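PDB 4XHC: alpha-L-rhamnosidase from Klebsiella oxytoca, which probably hydrolyses terminal alpha-L-rhamnose residues from rhamnosides, as a family 78 glycoside hydrolase, and binds rhamnose in its catalytic-domain pocket. Local coordinates for residues Phe358-Gln362 against Ala462-Leu468; Trp430-Trp435 against Leu468-Tyr472; Tyr492-Met496 against Ile507-Ala511; Arg426-Trp430 against Pro458-Met463. One frame throughout, in Å; residues are numbered along the deposited sequence.

Contact 1 of 4, residues Phe358-Gln362 against Ala462-Leu468; sequences FIDWQ and AMNTPYL. With RAM (alpha-L-rhamnopyranose), chain C.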
loop_
_atom_site.group_PDB
_atom_site.type_symbol
_atom_site.label_atom_id
_atom_site.label_comp_id
_atom_site.label_asym_id
_atom_site.label_seq_id
_atom_site.Cartn_x
_atom_site.Cartn_y
_atom_site.Cartn_z
ATOM N N PHE A 358 -14.619 22.853 -25.653
ATOM C CA PHE A 358 -14.566 23.003 -24.195
ATOM C C PHE A 358 -15.105 24.332 -23.646
ATOM O O PHE A 358 -16.148 24.353 -23.006
ATOM C CB PHE A 358 -13.162 22.756 -23.638
ATOM C CG PHE A 358 -13.071 23.047 -22.174
ATOM C CD1 PHE A 358 -13.840 22.326 -21.274
ATOM C CD2 PHE A 358 -12.280 24.080 -21.699
ATOM C CE1 PHE A 358 -13.794 22.604 -19.924
ATOM C CE2 PHE A 358 -12.234 24.365 -20.339
ATOM C CZ PHE A 358 -12.991 23.624 -19.453
ATOM N N ILE A 359 -14.365 25.418 -23.859
ATOM C CA ILE A 359 -14.753 26.771 -23.410
ATOM C C ILE A 359 -14.704 27.016 -21.898
ATOM O O ILE A 359 -14.011 27.931 -21.462
ATOM C CB ILE A 359 -16.141 27.186 -23.923
ATOM C CG1 ILE A 359 -16.270 26.926 -25.435
ATOM C CG2 ILE A 359 -16.414 28.646 -23.594
ATOM C CD1 ILE A 359 -15.286 27.671 -26.311
ATOM N N ASP A 360 -15.447 26.243 -21.110
ATOM C CA ASP A 360 -15.447 26.380 -19.632
ATOM C C ASP A 360 -16.063 25.129 -19.011
ATOM O O ASP A 360 -16.684 24.330 -19.702
ATOM C CB ASP A 360 -16.247 27.624 -19.214
ATOM C CG ASP A 360 -16.095 27.987 -17.720
ATOM O OD1 ASP A 360 -15.186 27.471 -17.033
ATOM O OD2 ASP A 360 -16.889 28.828 -17.225
ATOM N N TRP A 361 -15.854 24.935 -17.716
ATOM C CA TRP A 361 -16.536 23.861 -16.972
ATOM C C TRP A 361 -17.910 24.334 -16.497
ATOM O O TRP A 361 -18.099 24.710 -15.334
ATOM C CB TRP A 361 -15.689 23.376 -15.792
ATOM C CG TRP A 361 -14.676 22.372 -16.194
ATOM C CD1 TRP A 361 -13.325 22.483 -16.094
ATOM C CD2 TRP A 361 -14.933 21.100 -16.790
ATOM N NE1 TRP A 361 -12.716 21.346 -16.585
ATOM C CE2 TRP A 361 -13.684 20.482 -17.019
ATOM C CE3 TRP A 361 -16.100 20.420 -17.150
ATOM C CZ2 TRP A 361 -13.574 19.211 -17.597
ATOM C CZ3 TRP A 361 -15.993 19.170 -17.727
ATOM C CH2 TRP A 361 -14.740 18.574 -17.945
ATOM N N GLN A 362 -18.858 24.327 -17.425
ATOM C CA GLN A 362 -20.198 24.858 -17.190
ATOM C C GLN A 362 -21.197 24.009 -17.979
ATOM O O GLN A 362 -21.461 24.258 -19.142
ATOM C CB GLN A 362 -20.234 26.326 -17.629
ATOM C CG GLN A 362 -21.600 26.993 -17.597
ATOM C CD GLN A 362 -22.206 27.034 -16.225
ATOM O OE1 GLN A 362 -22.808 26.071 -15.777
ATOM N NE2 GLN A 362 -22.035 28.159 -15.541
ATOM N N ALA A 462 -22.881 31.938 -15.818
ATOM C CA ALA A 462 -21.686 32.560 -15.270
ATOM C C ALA A 462 -20.418 31.790 -15.603
ATOM O O ALA A 462 -20.479 30.668 -16.115
ATOM C CB ALA A 462 -21.825 32.691 -13.763
ATOM N N MET A 463 -19.284 32.425 -15.303
ATOM C CA MET A 463 -17.966 31.826 -15.470
ATOM C C MET A 463 -17.600 30.978 -14.244
ATOM O O MET A 463 -17.809 31.410 -13.110
ATOM C CB MET A 463 -16.919 32.924 -15.621
ATOM C CG MET A 463 -17.186 33.918 -16.746
ATOM S SD MET A 463 -15.914 35.195 -16.857
ATOM C CE MET A 463 -16.488 36.312 -15.578
ATOM N N ASN A 464 -17.049 29.788 -14.473
ATOM C CA ASN A 464 -16.709 28.880 -13.380
ATOM C C ASN A 464 -15.217 28.662 -13.155
ATOM O O ASN A 464 -14.849 28.012 -12.184
ATOM C CB ASN A 464 -17.351 27.514 -13.616
ATOM C CG ASN A 464 -18.811 27.467 -13.211
ATOM O OD1 ASN A 464 -19.333 28.371 -12.554
ATOM N ND2 ASN A 464 -19.486 26.399 -13.615
ATOM N N THR A 465 -14.354 29.180 -14.021
ATOM C CA THR A 465 -12.922 28.902 -13.896
ATOM C C THR A 465 -12.056 30.144 -14.097
ATOM O O THR A 465 -12.433 31.061 -14.820
ATOM C CB THR A 465 -12.471 27.831 -14.907
ATOM O OG1 THR A 465 -12.750 28.274 -16.241
ATOM C CG2 THR A 465 -13.194 26.528 -14.653
ATOM N N PRO A 466 -10.886 30.185 -13.451
ATOM C CA PRO A 466 -9.967 31.253 -13.787
ATOM C C PRO A 466 -9.490 31.179 -15.245
ATOM O O PRO A 466 -8.992 32.167 -15.772
ATOM C CB PRO A 466 -8.806 31.036 -12.816
ATOM C CG PRO A 466 -9.377 30.252 -11.697
ATOM C CD PRO A 466 -10.388 29.366 -12.337
ATOM N N TYR A 467 -9.634 30.021 -15.883
ATOM C CA TYR A 467 -9.356 29.882 -17.323
ATOM C C TYR A 467 -10.213 30.847 -18.154
ATOM O O TYR A 467 -9.694 31.594 -18.979
ATOM C CB TYR A 467 -9.613 28.433 -17.765
ATOM C CG TYR A 467 -9.458 28.167 -19.242
ATOM C CD1 TYR A 467 -8.208 28.115 -19.824
ATOM C CD2 TYR A 467 -10.563 27.933 -20.044
ATOM C CE1 TYR A 467 -8.043 27.861 -21.175
ATOM C CE2 TYR A 467 -10.417 27.677 -21.397
ATOM C CZ TYR A 467 -9.148 27.644 -21.964
ATOM O OH TYR A 467 -8.977 27.384 -23.314
ATOM N N LEU A 468 -11.524 30.825 -17.933
ATOM C CA LEU A 468 -12.418 31.707 -18.669
ATOM C C LEU A 468 -12.255 33.145 -18.212
ATOM O O LEU A 468 -12.390 34.071 -19.001
ATOM C CB LEU A 468 -13.874 31.275 -18.534
ATOM C CG LEU A 468 -14.875 32.076 -19.365
ATOM C CD1 LEU A 468 -14.432 32.150 -20.813
ATOM C CD2 LEU A 468 -16.253 31.447 -19.277
HETATM C C1 RAM C . -10.014 19.024 -17.338
HETATM C C2 RAM C . -8.907 19.878 -16.753
HETATM C C3 RAM C . -8.019 20.431 -17.852
HETATM C C4 RAM C . -8.886 20.892 -19.011
HETATM C C5 RAM C . -9.538 19.675 -19.646
HETATM C C6 RAM C . -10.895 19.964 -20.236
HETATM O O1 RAM C . -10.163 17.914 -16.543
HETATM O O2 RAM C . -9.541 20.958 -16.086
HETATM O O3 RAM C . -7.236 21.525 -17.369
HETATM O O4 RAM C . -8.099 21.551 -19.986
HETATM O O5 RAM C . -9.697 18.625 -18.666
HETATM O O HOH W 1 -19.202 29.798 -18.327
#

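Contact 2 of 4, residues Trp430-Trp435 against Leu468-Tyr472; sequences WASQIW and LRHHY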
loop_
_atom_site.group_PDB
_atom_site.type_symbol
_atom_site.label_atom_id
_atom_site.label_comp_id
_atom_site.label_asym_id
_atom_site.label_seq_id
_atom_site.Cartn_x
_atom_site.Cartn_y
_atom_site.Cartn_z
ATOM N N TRP A 430 -21.832 34.632 -20.439
ATOM C CA TRP A 430 -20.625 35.462 -20.398
ATOM C C TRP A 430 -19.647 35.027 -21.484
ATOM O O TRP A 430 -18.996 35.862 -22.112
ATOM C CB TRP A 430 -19.920 35.355 -19.047
ATOM C CG TRP A 430 -20.500 36.191 -17.980
ATOM C CD1 TRP A 430 -21.665 35.971 -17.316
ATOM C CD2 TRP A 430 -19.932 37.371 -17.416
ATOM N NE1 TRP A 430 -21.865 36.947 -16.380
ATOM C CE2 TRP A 430 -20.813 37.818 -16.418
ATOM C CE3 TRP A 430 -18.769 38.098 -17.659
ATOM C CZ2 TRP A 430 -20.569 38.953 -15.662
ATOM C CZ3 TRP A 430 -18.523 39.232 -16.900
ATOM C CH2 TRP A 430 -19.424 39.646 -15.908
ATOM N N ALA A 431 -19.535 33.720 -21.688
ATOM C CA ALA A 431 -18.541 33.183 -22.598
ATOM C C ALA A 431 -18.718 33.707 -24.036
ATOM O O ALA A 431 -17.758 34.129 -24.678
ATOM C CB ALA A 431 -18.587 31.666 -22.569
ATOM N N SER A 432 -19.947 33.690 -24.525
ATOM C CA SER A 432 -20.239 34.191 -25.858
ATOM C C SER A 432 -19.707 35.602 -26.064
ATOM O O SER A 432 -19.100 35.892 -27.090
ATOM C CB SER A 432 -21.749 34.184 -26.112
ATOM O OG SER A 432 -22.291 32.883 -25.975
ATOM N N GLN A 433 -19.929 36.477 -25.087
ATOM C CA GLN A 433 -19.553 37.890 -25.228
ATOM C C GLN A 433 -18.039 38.038 -25.227
ATOM O O GLN A 433 -17.468 38.771 -26.025
ATOM C CB GLN A 433 -20.120 38.740 -24.090
ATOM C CG GLN A 433 -21.535 38.395 -23.662
ATOM C CD GLN A 433 -22.481 38.227 -24.830
ATOM O OE1 GLN A 433 -22.436 38.998 -25.785
ATOM N NE2 GLN A 433 -23.350 37.226 -24.754
ATOM N N ILE A 434 -17.395 37.327 -24.315
ATOM C CA ILE A 434 -15.948 37.413 -24.143
ATOM C C ILE A 434 -15.243 37.008 -25.432
ATOM O O ILE A 434 -14.356 37.721 -25.903
ATOM C CB ILE A 434 -15.485 36.513 -22.968
ATOM C CG1 ILE A 434 -15.974 37.088 -21.634
ATOM C CG2 ILE A 434 -13.973 36.379 -22.938
ATOM C CD1 ILE A 434 -15.930 36.105 -20.484
ATOM N N TRP A 435 -15.650 35.873 -25.997
ATOM C CA TRP A 435 -14.955 35.318 -27.154
ATOM C C TRP A 435 -15.231 36.084 -28.432
ATOM O O TRP A 435 -14.335 36.240 -29.257
ATOM C CB TRP A 435 -15.259 33.826 -27.335
ATOM C CG TRP A 435 -14.303 32.986 -26.589
ATOM C CD1 TRP A 435 -14.548 32.250 -25.458
ATOM C CD2 TRP A 435 -12.916 32.827 -26.876
ATOM N NE1 TRP A 435 -13.396 31.630 -25.041
ATOM C CE2 TRP A 435 -12.378 31.968 -25.892
ATOM C CE3 TRP A 435 -12.068 33.334 -27.865
ATOM C CZ2 TRP A 435 -11.027 31.598 -25.877
ATOM C CZ3 TRP A 435 -10.718 32.966 -27.850
ATOM C CH2 TRP A 435 -10.214 32.108 -26.863
ATOM N N LEU A 468 -11.524 30.825 -17.933
ATOM C CA LEU A 468 -12.418 31.707 -18.669
ATOM C C LEU A 468 -12.255 33.145 -18.212
ATOM O O LEU A 468 -12.390 34.071 -19.001
ATOM C CB LEU A 468 -13.874 31.275 -18.534
ATOM C CG LEU A 468 -14.875 32.076 -19.365
ATOM C CD1 LEU A 468 -14.432 32.150 -20.813
ATOM C CD2 LEU A 468 -16.253 31.447 -19.277
ATOM N N ARG A 469 -11.956 33.337 -16.940
ATOM C CA ARG A 469 -11.757 34.684 -16.419
ATOM C C ARG A 469 -10.553 35.349 -17.050
ATOM O O ARG A 469 -10.557 36.554 -17.259
ATOM C CB ARG A 469 -11.571 34.643 -14.913
ATOM C CG ARG A 469 -12.827 34.228 -14.175
ATOM C CD ARG A 469 -13.447 35.405 -13.466
ATOM N NE ARG A 469 -14.628 35.010 -12.711
ATOM C CZ ARG A 469 -15.315 35.839 -11.933
ATOM N NH1 ARG A 469 -14.924 37.098 -11.817
ATOM N NH2 ARG A 469 -16.376 35.414 -11.262
ATOM N N HIS A 470 -9.519 34.569 -17.340
ATOM C CA HIS A 470 -8.358 35.094 -18.048
ATOM C C HIS A 470 -8.780 35.842 -19.299
ATOM O O HIS A 470 -8.256 36.912 -19.602
ATOM C CB HIS A 470 -7.415 33.965 -18.450
ATOM C CG HIS A 470 -6.464 34.342 -19.540
ATOM N ND1 HIS A 470 -5.266 34.973 -19.290
ATOM C CD2 HIS A 470 -6.541 34.192 -20.881
ATOM C CE1 HIS A 470 -4.641 35.189 -20.432
ATOM N NE2 HIS A 470 -5.395 34.723 -21.412
ATOM N N HIS A 471 -9.726 35.265 -20.026
ATOM C CA HIS A 471 -10.169 35.839 -21.286
ATOM C C HIS A 471 -11.002 37.089 -21.080
ATOM O O HIS A 471 -10.929 38.017 -21.872
ATOM C CB HIS A 471 -10.910 34.783 -22.106
ATOM C CG HIS A 471 -10.048 33.612 -22.455
ATOM N ND1 HIS A 471 -9.907 32.527 -21.618
ATOM C CD2 HIS A 471 -9.240 33.379 -23.517
ATOM C CE1 HIS A 471 -9.070 31.663 -22.163
ATOM N NE2 HIS A 471 -8.646 32.160 -23.308
ATOM N N TYR A 472 -11.778 37.111 -20.005
ATOM C CA TYR A 472 -12.508 38.303 -19.594
ATOM C C TYR A 472 -11.540 39.464 -19.365
ATOM O O TYR A 472 -11.782 40.591 -19.810
ATOM C CB TYR A 472 -13.309 37.992 -18.332
ATOM C CG TYR A 472 -14.052 39.156 -17.731
ATOM C CD1 TYR A 472 -14.834 39.995 -18.515
ATOM C CD2 TYR A 472 -14.002 39.391 -16.361
ATOM C CE1 TYR A 472 -15.520 41.055 -17.954
ATOM C CE2 TYR A 472 -14.692 40.448 -15.792
ATOM C CZ TYR A 472 -15.445 41.275 -16.596
ATOM O OH TYR A 472 -16.117 42.318 -16.022
#

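Contact 3 of 4, residues Tyr492-Met496 against Ile507-Ala511; sequences YWGAM and IFDPA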
loop_
_atom_site.group_PDB
_atom_site.type_symbol
_atom_site.label_atom_id
_atom_site.label_comp_id
_atom_site.label_asym_id
_atom_site.label_seq_id
_atom_site.Cartn_x
_atom_site.Cartn_y
_atom_site.Cartn_z
ATOM N N TYR A 492 -11.112 38.895 -7.981
ATOM C CA TYR A 492 -11.208 37.453 -8.202
ATOM C C TYR A 492 -10.005 36.680 -7.634
ATOM O O TYR A 492 -10.159 35.917 -6.689
ATOM C CB TYR A 492 -11.380 37.182 -9.694
ATOM C CG TYR A 492 -11.633 35.740 -10.070
ATOM C CD1 TYR A 492 -12.837 35.127 -9.786
ATOM C CD2 TYR A 492 -10.667 35.005 -10.753
ATOM C CE1 TYR A 492 -13.068 33.812 -10.148
ATOM C CE2 TYR A 492 -10.891 33.690 -11.121
ATOM C CZ TYR A 492 -12.089 33.096 -10.815
ATOM O OH TYR A 492 -12.287 31.791 -11.203
ATOM N N TRP A 493 -8.814 36.880 -8.193
ATOM C CA TRP A 493 -7.618 36.183 -7.701
ATOM C C TRP A 493 -7.222 36.613 -6.284
ATOM O O TRP A 493 -6.709 35.807 -5.516
ATOM C CB TRP A 493 -6.442 36.382 -8.645
ATOM C CG TRP A 493 -6.494 35.543 -9.896
ATOM C CD1 TRP A 493 -5.950 34.316 -10.069
ATOM C CD2 TRP A 493 -7.089 35.894 -11.144
ATOM N NE1 TRP A 493 -6.180 33.867 -11.338
ATOM C CE2 TRP A 493 -6.869 34.823 -12.025
ATOM C CE3 TRP A 493 -7.784 37.018 -11.609
ATOM C CZ2 TRP A 493 -7.317 34.834 -13.341
ATOM C CZ3 TRP A 493 -8.240 37.028 -12.917
ATOM C CH2 TRP A 493 -8.009 35.939 -13.765
ATOM N N GLY A 494 -7.465 37.873 -5.933
ATOM C CA GLY A 494 -7.248 38.335 -4.558
ATOM C C GLY A 494 -8.106 37.616 -3.525
ATOM O O GLY A 494 -7.706 37.458 -2.366
ATOM N N ALA A 495 -9.295 37.184 -3.950
ATOM C CA ALA A 495 -10.187 36.394 -3.094
ATOM C C ALA A 495 -9.570 35.045 -2.743
ATOM O O ALA A 495 -9.638 34.619 -1.592
ATOM C CB ALA A 495 -11.538 36.196 -3.758
ATOM N N MET A 496 -8.966 34.386 -3.730
ATOM C CA MET A 496 -8.270 33.122 -3.495
ATOM C C MET A 496 -7.084 33.325 -2.568
ATOM O O MET A 496 -6.856 32.523 -1.661
ATOM C CB MET A 496 -7.825 32.482 -4.814
ATOM C CG MET A 496 -8.958 31.773 -5.550
ATOM S SD MET A 496 -8.440 30.881 -7.033
ATOM C CE MET A 496 -8.197 32.236 -8.167
ATOM N N ILE A 507 -10.707 25.302 -10.339
ATOM C CA ILE A 507 -12.109 25.718 -10.344
ATOM C C ILE A 507 -12.337 26.829 -9.318
ATOM O O ILE A 507 -11.890 26.709 -8.184
ATOM C CB ILE A 507 -13.021 24.527 -9.934
ATOM C CG1 ILE A 507 -12.753 23.286 -10.800
ATOM C CG2 ILE A 507 -14.490 24.917 -9.969
ATOM C CD1 ILE A 507 -12.950 23.487 -12.285
ATOM N N PHE A 508 -13.034 27.900 -9.698
ATOM C CA PHE A 508 -13.438 28.936 -8.726
ATOM C C PHE A 508 -14.606 29.835 -9.184
ATOM O O PHE A 508 -14.456 30.704 -10.055
ATOM C CB PHE A 508 -12.227 29.794 -8.299
ATOM C CG PHE A 508 -12.536 30.791 -7.204
ATOM C CD1 PHE A 508 -13.267 30.417 -6.076
ATOM C CD2 PHE A 508 -12.086 32.101 -7.295
ATOM C CE1 PHE A 508 -13.556 31.334 -5.080
ATOM C CE2 PHE A 508 -12.375 33.021 -6.299
ATOM C CZ PHE A 508 -13.109 32.637 -5.190
ATOM N N ASP A 509 -15.773 29.593 -8.598
ATOM C CA ASP A 509 -16.945 30.458 -8.741
ATOM C C ASP A 509 -17.171 31.103 -7.368
ATOM O O ASP A 509 -17.588 30.418 -6.437
ATOM C CB ASP A 509 -18.166 29.621 -9.159
ATOM C CG ASP A 509 -19.466 30.418 -9.178
ATOM O OD1 ASP A 509 -19.438 31.665 -9.047
ATOM O OD2 ASP A 509 -20.530 29.775 -9.330
ATOM N N PRO A 510 -16.881 32.413 -7.231
ATOM C CA PRO A 510 -16.992 33.115 -5.942
ATOM C C PRO A 510 -18.318 32.924 -5.234
ATOM O O PRO A 510 -18.343 32.832 -4.019
ATOM C CB PRO A 510 -16.821 34.580 -6.329
ATOM C CG PRO A 510 -15.959 34.542 -7.543
ATOM C CD PRO A 510 -16.270 33.264 -8.267
ATOM N N ALA A 511 -19.403 32.853 -5.999
ATOM C CA ALA A 511 -20.742 32.657 -5.436
ATOM C C ALA A 511 -20.994 31.234 -4.912
ATOM O O ALA A 511 -21.884 31.053 -4.087
ATOM C CB ALA A 511 -21.805 33.032 -6.458
#

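Contact 4 of 4, residues Arg426-Trp430 against Pro458-Met463; sequences RQVSW and PPAVAM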
loop_
_atom_site.group_PDB
_atom_site.type_symbol
_atom_site.label_atom_id
_atom_site.label_comp_id
_atom_site.label_asym_id
_atom_site.label_seq_id
_atom_site.Cartn_x
_atom_site.Cartn_y
_atom_site.Cartn_z
ATOM N N ARG A 426 -31.345 30.531 -28.014
ATOM C CA ARG A 426 -30.890 31.927 -27.900
ATOM C C ARG A 426 -30.440 32.296 -26.492
ATOM O O ARG A 426 -30.856 33.313 -25.926
ATOM C CB ARG A 426 -31.972 32.904 -28.403
ATOM C CG ARG A 426 -32.320 32.748 -29.880
ATOM C CD ARG A 426 -33.486 33.636 -30.289
ATOM N NE ARG A 426 -33.126 35.052 -30.211
ATOM C CZ ARG A 426 -32.413 35.716 -31.122
ATOM N NH1 ARG A 426 -31.969 35.105 -32.220
ATOM N NH2 ARG A 426 -32.135 37.003 -30.926
ATOM N N GLN A 427 -29.567 31.457 -25.955
ATOM C CA GLN A 427 -29.009 31.639 -24.613
ATOM C C GLN A 427 -28.022 32.793 -24.566
ATOM O O GLN A 427 -27.258 32.980 -25.502
ATOM C CB GLN A 427 -28.281 30.364 -24.179
ATOM C CG GLN A 427 -27.892 30.324 -22.711
ATOM C CD GLN A 427 -26.882 29.238 -22.396
ATOM O OE1 GLN A 427 -25.743 29.291 -22.842
ATOM N NE2 GLN A 427 -27.293 28.253 -21.624
ATOM N N VAL A 428 -28.033 33.525 -23.450
ATOM C CA VAL A 428 -27.102 34.618 -23.186
ATOM C C VAL A 428 -26.111 34.225 -22.079
ATOM O O VAL A 428 -26.494 34.053 -20.905
ATOM C CB VAL A 428 -27.862 35.886 -22.753
ATOM C CG1 VAL A 428 -26.902 37.052 -22.562
ATOM C CG2 VAL A 428 -28.922 36.245 -23.780
ATOM N N SER A 429 -24.841 34.098 -22.453
ATOM C CA SER A 429 -23.788 33.683 -21.523
ATOM C C SER A 429 -22.675 34.717 -21.463
ATOM O O SER A 429 -22.591 35.591 -22.324
ATOM C CB SER A 429 -23.199 32.338 -21.959
ATOM O OG SER A 429 -22.515 32.423 -23.210
ATOM N N TRP A 430 -21.832 34.632 -20.439
ATOM C CA TRP A 430 -20.625 35.462 -20.398
ATOM C C TRP A 430 -19.647 35.027 -21.484
ATOM O O TRP A 430 -18.996 35.862 -22.112
ATOM C CB TRP A 430 -19.920 35.355 -19.047
ATOM C CG TRP A 430 -20.500 36.191 -17.980
ATOM C CD1 TRP A 430 -21.665 35.971 -17.316
ATOM C CD2 TRP A 430 -19.932 37.371 -17.416
ATOM N NE1 TRP A 430 -21.865 36.947 -16.380
ATOM C CE2 TRP A 430 -20.813 37.818 -16.418
ATOM C CE3 TRP A 430 -18.769 38.098 -17.659
ATOM C CZ2 TRP A 430 -20.569 38.953 -15.662
ATOM C CZ3 TRP A 430 -18.523 39.232 -16.900
ATOM C CH2 TRP A 430 -19.424 39.646 -15.908
ATOM N N PRO A 458 -25.287 41.777 -15.983
ATOM C CA PRO A 458 -24.634 40.470 -16.082
ATOM C C PRO A 458 -25.537 39.327 -16.612
ATOM O O PRO A 458 -26.622 39.111 -16.066
ATOM C CB PRO A 458 -24.198 40.180 -14.633
ATOM C CG PRO A 458 -24.443 41.425 -13.842
ATOM C CD PRO A 458 -25.489 42.192 -14.577
ATOM N N PRO A 459 -25.091 38.610 -17.666
ATOM C CA PRO A 459 -25.719 37.393 -18.179
ATOM C C PRO A 459 -25.928 36.317 -17.123
ATOM O O PRO A 459 -25.194 36.240 -16.152
ATOM C CB PRO A 459 -24.707 36.879 -19.220
ATOM C CG PRO A 459 -24.033 38.104 -19.709
ATOM C CD PRO A 459 -23.960 39.019 -18.514
ATOM N N ALA A 460 -26.894 35.448 -17.378
ATOM C CA ALA A 460 -27.292 34.428 -16.419
ATOM C C ALA A 460 -26.257 33.305 -16.268
ATOM O O ALA A 460 -26.079 32.773 -15.178
ATOM C CB ALA A 460 -28.649 33.848 -16.827
ATOM N N VAL A 461 -25.620 32.905 -17.366
ATOM C CA VAL A 461 -24.735 31.744 -17.342
ATOM C C VAL A 461 -23.317 32.208 -17.041
ATOM O O VAL A 461 -22.637 32.785 -17.908
ATOM C CB VAL A 461 -24.782 30.959 -18.669
ATOM C CG1 VAL A 461 -23.796 29.793 -18.640
ATOM C CG2 VAL A 461 -26.187 30.449 -18.930
ATOM N N ALA A 462 -22.881 31.938 -15.818
ATOM C CA ALA A 462 -21.686 32.560 -15.270
ATOM C C ALA A 462 -20.418 31.790 -15.603
ATOM O O ALA A 462 -20.479 30.668 -16.115
ATOM C CB ALA A 462 -21.825 32.691 -13.763
ATOM N N MET A 463 -19.284 32.425 -15.303
ATOM C CA MET A 463 -17.966 31.826 -15.470
ATOM C C MET A 463 -17.600 30.978 -14.244
ATOM O O MET A 463 -17.809 31.410 -13.110
ATOM C CB MET A 463 -16.919 32.924 -15.621
ATOM C CG MET A 463 -17.186 33.918 -16.746
ATOM S SD MET A 463 -15.914 35.195 -16.857
ATOM C CE MET A 463 -16.488 36.312 -15.578
#

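Contact 1 of 4, residues Phe358-Gln362 against Ala462-Leu468
This contact forms part of the wall of the rhamnose pocket of the six-hairpin glycosidase domain, where a pocket loop meets the N-cap of helix 466-478. D360 of the loop reaches T465, the N-cap residue, and N464 just before it. T465 OG1 donates to D360 OD1 at 2.7 Å, from above the carboxylate plane. N464 N donates to the syn lone pair of D360 OD2 at 2.9 Å. T465 OG1 also accepts from L468 N, so one hydroxyl caps the helix and holds the carboxylate. A trans first torsion in D360 (chi1 -170°) carries both oxygens across to these donors. A water donates to D360 OD2 and to A462 O. Further along, N464 ND2 bonds W361 O at 2.8 Å, and Q362 NE2 bonds A462 O at 3.0 Å. These bonds join the helix start to the loop that carries F358 and W361 of the pocket. F358 CD1 lies 3.9 Å from C6 of the sugar. W361 NE1 donates to rhamnose O2 at 3.2 Å.

Contact 2 of 4, residues Trp430-Trp435 against Leu468-Tyr472
W430, I434 and W435 of helix 430-438 pack on Y472, H471 and L468 of helix 466-478, a helix-helix contact inside the six-hairpin glycosidase domain. The short segments approach to 9.7 Å and their axes cross at 46°. No hydrogen bond joins them. W430 and Y472 form a T-shaped pair. The tryptophan edge comes over the tyrosine face, with W430 CZ3 at 3.7 Å from Y472 CE1 and the planes at 88°. I434 fills the middle with two branches. Its CG2 touches H471 CB at 3.6 Å. Its CD1 reaches Y472 CB at 3.9 Å. A431 CB meets L468 CD2 at 4.0 Å, and I434 CD1 approaches L468 CD1. W435 CZ2 lies over one face of the H471 imidazole, 3.5 Å from H471 CD2. The two rings are oblique, with planes at 38°. H470 CD2 lies over the opposite face, so H471 is held between two side chains.

The next shell surrounds these groups. Helix 368-389 touches W435 through A370 and V374. Helix 444-456 meets W430 through L454 and Y472 through M451. One turn back along helix 466-478, Y467 O takes a hydrogen bond from the imidazole, which helps set its rotation: the donor is H471 ND1.

Contact 3 of 4, residues Tyr492-Met496 against Ile507-Ala511
F508 is the largest contributor to this contact, lying against Y492, A495 and M496 of helix 482-498. Its side chain sets out toward the helix, with CG anti to the backbone N (chi1 -174°). F508 CD2 lies over the Y492 ring, 3.5 Å from Y492 CE1. The two rings are oblique, with planes at 36°. M496 CG sits over one face of the F508 ring in a CH-pi contact, 3.6 Å from F508 CD2. M496 SD adds an oblique Met-aromatic contact. A495 CB meets the ring edge at F508 CZ, 4.1 Å away. From outside the two segments, W505 meets the F508 ring edge-to-face. The backbone of F508 is gripped too. Y492 OH donates to F508 O at 2.7 Å, in the carbonyl plane and on a lone pair.

Next, D509 turns away from the helix. Its OD1 accepts from A511 N, and its OD2 bonds H512 ND1. P510 then turns back, and its CD lies at the edge of the Y492 ring, 3.8 Å from Y492 CE1. The segment directly follows E506, which hydrogen-bonds the rhamnose. It lies against a helix of the six-hairpin glycosidase domain, with the chain turned at D509 by an Asx turn.

Contact 4 of 4, residues Arg426-Trp430 against Pro458-Met463
The W430 indole is held between M463 on one face and P459 on the other. M463 CE lies over the six-membered ring in a CH-pi contact, 3.6 Å from W430 CE3. Its SD makes an oblique Met-aromatic contact with the same ring. The methionine chain runs straight through chi2 (180°) and bends at chi3 (-82°), which lays the methyl on the indole. P459 CD lies over the five-membered ring, 3.6 Å from W430 NE1. V461 O is at the indole edge, and P458 CB is 4.0 Å from W430 CZ2.

The backbone adds a hydrogen bond. W430 N donates to V461 O at 3.2 Å, close to straight at 172°. S429 and V461 form a single beta bridge there. The indole W430 NE1 makes a weak bond to P459 O, at 3.4 Å. S429 is the N-cap of the following helix, and its OG also bonds S432 OG. The Q427 amide crosses V461 at about a right angle, with Q427 NE2 3.6 Å from V461 CG2, while that amide bonds S364 O and N366 N. L454 of helix 444-456 also touches P459. Two loops of the glycosidase domain are joined here mainly by apolar contact around one indole, with one nearly straight backbone bond fixing where the chains meet.

Contacts 1, 2 and 4 form one continuous region, and M463 ties it together. It belongs to the second segments of contacts 1 and 4, and its SD lies 3.7 Å from I434 CD1 of contact 2. L468 is shared by contacts 1 and 2, whose centres are about 8 Å apart, and W430 by contacts 2 and 4. Contact 3 joins contact 1 through a probable hydrogen bond of N464 O with F508 N, 3.1 Å. Contact 1 alone touches the rhamnose. The side chains of H471 and F508 stay about 10 and 12 Å from the sugar. Contact 4 lies further out: its centre is about 23 Å from the chain centre, against 12 Å for contact 1.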